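Local coordinates for protein tyrosine--tRNA ligase, mitochondrial (Coccidioides posadasii, PDB 5IJX) that binds tyrosine and probably joins it to tRNA(Tyr) at the expense of ATP, this chain carrying the catalytic domain of a longer mitochondrial synthetase, at residues A[82-85]-A[86-89]; A[136-139]-A[140-144]. All blocks are in the same frame, centred on the assembly; numbering follows the deposited sequence.

Interaction 1 (A[82-85]-A[86-89]); sequences GHML and PFMI
Met84 and Met88, both selenomethionine, sit one helical turn apart and are joined by their backbones. Met88 N donates to Met84 O at 2.6 Å. Ile89 N donates to Leu85 O at 3.0 Å. These i to i+4 bonds belong to the first turns of helix 84-95. Pro86 fits early in this helix, where it brings no N-H. Its CD lies 3.3 Å from His83 O and 3.4 Å from Leu85 CB.

The two selenomethionine side chains are bent at chi2 and chi3. Met84 runs along Phe87, and its SE lies at the ring edge, near the ring plane. Its CE comes 3.9 Å from Met88 SE and 4.2 Å from Phe87 CB. On the side toward His83, Phe87 CE2 meets His83 CB at 4.0 Å.

Gly82 and His83 end the HIGH signature of class I synthetases, which begins at His80. The side chain of His83 lies about 5 Å from the bound tyrosine and meets the His80 ring. The helix is the crossover of the beta-alpha-beta unit between strands 67-72 and 99-104. Phe87 packs on Ala70, Val72 and Phe102, Ile89 on strand 279-283, and Leu85 on helix 326-333.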
loop_
_atom_site.group_PDB
_atom_site.type_symbol
_atom_site.label_atom_id
_atom_site.label_comp_id
_atom_site.label_asym_id
_atom_site.label_seq_id
_atom_site.Cartn_x
_atom_site.Cartn_y
_atom_site.Cartn_z
ATOM N N GLY A 82 -12.056 -7.813 -28.553
ATOM C CA GLY A 82 -12.750 -7.841 -27.276
ATOM C C GLY A 82 -12.659 -6.526 -26.522
ATOM O O GLY A 82 -13.630 -6.089 -25.899
ATOM N N HIS A 83 -11.492 -5.883 -26.559
ATOM C CA HIS A 83 -11.306 -4.621 -25.851
ATOM C C HIS A 83 -12.074 -3.460 -26.470
ATOM O O HIS A 83 -12.114 -2.383 -25.867
ATOM C CB HIS A 83 -9.824 -4.237 -25.818
ATOM C CG HIS A 83 -8.939 -5.248 -25.157
ATOM N ND1 HIS A 83 -8.934 -5.457 -23.795
ATOM C CD2 HIS A 83 -8.009 -6.087 -25.669
ATOM C CE1 HIS A 83 -8.049 -6.392 -23.498
ATOM N NE2 HIS A 83 -7.474 -6.790 -24.618
HETATM N N MSE A 84 -12.675 -3.639 -27.642
HETATM C CA MSE A 84 -13.072 -2.489 -28.446
HETATM C C MSE A 84 -14.328 -1.771 -27.969
HETATM O O MSE A 84 -14.448 -0.562 -28.160
HETATM C CB MSE A 84 -13.253 -2.917 -29.908
HETATM C CG MSE A 84 -11.935 -3.066 -30.657
HETATM SE SE MSE A 84 -10.860 -1.438 -30.623
HETATM C CE MSE A 84 -12.253 -0.158 -31.095
ATOM N N LEU A 85 -15.255 -2.488 -27.338
ATOM C CA LEU A 85 -16.527 -1.862 -26.979
ATOM C C LEU A 85 -16.356 -0.707 -26.004
ATOM O O LEU A 85 -16.908 0.376 -26.266
ATOM C CB LEU A 85 -17.491 -2.913 -26.429
ATOM C CG LEU A 85 -17.766 -4.098 -27.350
ATOM C CD1 LEU A 85 -18.810 -4.980 -26.696
ATOM C CD2 LEU A 85 -18.212 -3.647 -28.736
ATOM N N PRO A 86 -15.646 -0.847 -24.881
ATOM C CA PRO A 86 -15.369 0.348 -24.068
ATOM C C PRO A 86 -14.795 1.471 -24.907
ATOM O O PRO A 86 -15.275 2.611 -24.852
ATOM C CB PRO A 86 -14.373 -0.161 -23.019
ATOM C CG PRO A 86 -14.595 -1.625 -22.950
ATOM C CD PRO A 86 -15.024 -2.058 -24.315
ATOM N N PHE A 87 -13.791 1.158 -25.727
ATOM C CA PHE A 87 -13.156 2.182 -26.542
ATOM C C PHE A 87 -14.145 2.803 -27.518
ATOM O O PHE A 87 -14.147 4.025 -27.713
ATOM C CB PHE A 87 -11.957 1.576 -27.267
ATOM C CG PHE A 87 -10.852 1.139 -26.338
ATOM C CD1 PHE A 87 -10.639 1.801 -25.140
ATOM C CD2 PHE A 87 -10.038 0.065 -26.654
ATOM C CE1 PHE A 87 -9.636 1.411 -24.284
ATOM C CE2 PHE A 87 -9.029 -0.332 -25.794
ATOM C CZ PHE A 87 -8.833 0.344 -24.609
HETATM N N MSE A 88 -15.006 1.988 -28.123
HETATM C CA MSE A 88 -16.079 2.527 -28.947
HETATM C C MSE A 88 -16.766 3.634 -28.162
HETATM O O MSE A 88 -16.863 4.767 -28.641
HETATM C CB MSE A 88 -17.086 1.445 -29.346
HETATM C CG MSE A 88 -16.557 0.405 -30.328
HETATM SE SE MSE A 88 -15.789 1.156 -31.957
HETATM C CE MSE A 88 -17.217 2.391 -32.435
ATOM N N ILE A 89 -17.206 3.319 -26.940
ATOM C CA ILE A 89 -17.836 4.340 -26.106
ATOM C C ILE A 89 -16.936 5.566 -26.026
ATOM O O ILE A 89 -17.341 6.681 -26.385
ATOM C CB ILE A 89 -18.172 3.773 -24.712
ATOM C CG1 ILE A 89 -19.305 2.745 -24.833
ATOM C CG2 ILE A 89 -18.551 4.901 -23.743
ATOM C CD1 ILE A 89 -19.841 2.206 -23.511
#

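Interaction 2 (A[136-139]-A[140-144]); sequences IHLQ and LKRLG
Leu138 lies over one face of the guanidinium of Arg142, which follows it one turn later in helix 126-154. Its CG is 3.9 Å from Arg142 CZ, and its CD2 comes 3.4 Å from Arg142 NH2. The first torsion of Arg142 (chi1 65°) places CG between the backbone N and the carbonyl carbon. CG thus stays beside the helix backbone, and a bend at chi3 then turns the flat group onto the leucine. Both side chains are exposed, so this is apolar cover at the surface.

Gln139 is buried and its amide works outside the helix. OE1 accepts from Leu79 N and NE2 donates to Ser78 OG, which fixes the amide against the loop at Ser78 and Leu79. The backbone is separate: Leu143 N donates to Gln139 O at 2.9 Å, with a rather bent N-H...O angle of 131°.

Helix 126-154 is the long connection between the parallel neighbours, strands 99-104 and 164-168, of the Rossmann-type domain. Leu140 faces this sheet and touches Phe102, Ile104 and Leu166. Its CD1 lies 4.3 Å from Ile136 CG2, and both side chains also rest on Leu79. Leu140 N bonds to Ile136 O at 2.9 Å.

Toward strand 164-168, Lys141 CE approaches the edge of the His137 ring in its plane, 3.3 Å from CE1. Lys141 NZ stays 4.3 Å from His137 ND1, and a positive lysine there would tend to disfavour protonation of the imidazole.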
loop_
_atom_site.group_PDB
_atom_site.type_symbol
_atom_site.label_atom_id
_atom_site.label_comp_id
_atom_site.label_asym_id
_atom_site.label_seq_id
_atom_site.Cartn_x
_atom_site.Cartn_y
_atom_site.Cartn_z
ATOM N N ILE A 136 0.858 -2.067 -27.341
ATOM C CA ILE A 136 -0.490 -1.569 -27.075
ATOM C C ILE A 136 -0.489 -0.047 -26.999
ATOM O O ILE A 136 -1.453 0.610 -27.412
ATOM C CB ILE A 136 -1.059 -2.202 -25.792
ATOM C CG1 ILE A 136 -1.151 -3.722 -25.958
ATOM C CG2 ILE A 136 -2.431 -1.610 -25.475
ATOM C CD1 ILE A 136 -1.717 -4.455 -24.758
ATOM N N HIS A 137 0.583 0.538 -26.462
ATOM C CA HIS A 137 0.706 1.990 -26.446
ATOM C C HIS A 137 0.664 2.546 -27.861
ATOM O O HIS A 137 -0.041 3.524 -28.138
ATOM C CB HIS A 137 2.000 2.400 -25.743
ATOM C CG HIS A 137 2.153 3.880 -25.577
ATOM N ND1 HIS A 137 2.398 4.727 -26.636
ATOM C CD2 HIS A 137 2.095 4.664 -24.475
ATOM C CE1 HIS A 137 2.484 5.969 -26.194
ATOM N NE2 HIS A 137 2.305 5.958 -24.886
ATOM N N LEU A 138 1.415 1.932 -28.776
ATOM C CA LEU A 138 1.335 2.331 -30.176
ATOM C C LEU A 138 -0.092 2.195 -30.700
ATOM O O LEU A 138 -0.639 3.126 -31.306
ATOM C CB LEU A 138 2.301 1.488 -31.010
ATOM C CG LEU A 138 2.247 1.703 -32.521
ATOM C CD1 LEU A 138 2.507 3.162 -32.863
ATOM C CD2 LEU A 138 3.246 0.798 -33.220
ATOM N N GLN A 139 -0.715 1.039 -30.458
ATOM C CA GLN A 139 -2.034 0.769 -31.022
ATOM C C GLN A 139 -3.068 1.786 -30.548
ATOM O O GLN A 139 -3.952 2.181 -31.316
ATOM C CB GLN A 139 -2.469 -0.652 -30.662
ATOM C CG GLN A 139 -1.664 -1.735 -31.362
ATOM C CD GLN A 139 -2.107 -3.132 -30.982
ATOM O OE1 GLN A 139 -2.748 -3.334 -29.950
ATOM N NE2 GLN A 139 -1.772 -4.107 -31.819
ATOM N N LEU A 140 -2.983 2.217 -29.288
ATOM C CA LEU A 140 -3.941 3.199 -28.789
ATOM C C LEU A 140 -3.587 4.607 -29.252
ATOM O O LEU A 140 -4.481 5.398 -29.582
ATOM C CB LEU A 140 -4.016 3.141 -27.263
ATOM C CG LEU A 140 -4.776 1.959 -26.653
ATOM C CD1 LEU A 140 -4.749 2.049 -25.138
ATOM C CD2 LEU A 140 -6.217 1.899 -27.146
ATOM N N LYS A 141 -2.292 4.938 -29.288
ATOM C CA LYS A 141 -1.880 6.225 -29.838
ATOM C C LYS A 141 -2.444 6.421 -31.239
ATOM O O LYS A 141 -2.962 7.496 -31.564
ATOM C CB LYS A 141 -0.352 6.340 -29.860
ATOM C CG LYS A 141 0.150 7.736 -30.226
ATOM C CD LYS A 141 1.660 7.788 -30.432
ATOM C CE LYS A 141 2.420 7.530 -29.143
ATOM N NZ LYS A 141 3.882 7.759 -29.305
ATOM N N ARG A 142 -2.361 5.388 -32.085
ATOM C CA ARG A 142 -2.914 5.488 -33.430
ATOM C C ARG A 142 -4.424 5.286 -33.462
ATOM O O ARG A 142 -5.074 5.750 -34.403
ATOM C CB ARG A 142 -2.236 4.481 -34.368
ATOM C CG ARG A 142 -2.476 3.015 -34.038
ATOM C CD ARG A 142 -1.832 2.096 -35.073
ATOM N NE ARG A 142 -0.408 2.370 -35.260
ATOM C CZ ARG A 142 0.418 1.602 -35.965
ATOM N NH1 ARG A 142 -0.029 0.501 -36.552
ATOM N NH2 ARG A 142 1.696 1.934 -36.080
ATOM N N LEU A 143 -4.998 4.617 -32.459
ATOM C CA LEU A 143 -6.448 4.472 -32.418
ATOM C C LEU A 143 -7.127 5.787 -32.062
ATOM O O LEU A 143 -8.296 5.991 -32.407
ATOM C CB LEU A 143 -6.844 3.382 -31.422
ATOM C CG LEU A 143 -8.346 3.122 -31.260
ATOM C CD1 LEU A 143 -8.988 2.754 -32.590
ATOM C CD2 LEU A 143 -8.599 2.029 -30.231
ATOM N N GLY A 144 -6.422 6.683 -31.372
ATOM C CA GLY A 144 -6.948 8.009 -31.112
ATOM C C GLY A 144 -7.102 8.817 -32.386
ATOM O O GLY A 144 -8.218 9.197 -32.766
#

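How the interactions relate
Both interactions are local contacts one turn apart along helices of the same nucleotide-binding domain, but their burial differs. Interaction 1 is buried and largely apolar. It opens the helix after strand 67-72, close to the tyrosine site. Interaction 2 lies mid-helix, with one side on the sheet and the other at the surface, where its arginine and lysine project. Its buried polar amide is tied to the loop just before the HIGH signature. The two pack directly together: Phe87 CE2 is 3.8 Å from Leu140 CD2, and Met84 SE is 4.2 Å from Leu143 CD2. Phe87 and Leu140 also share Phe102 on strand 99-104 as a partner.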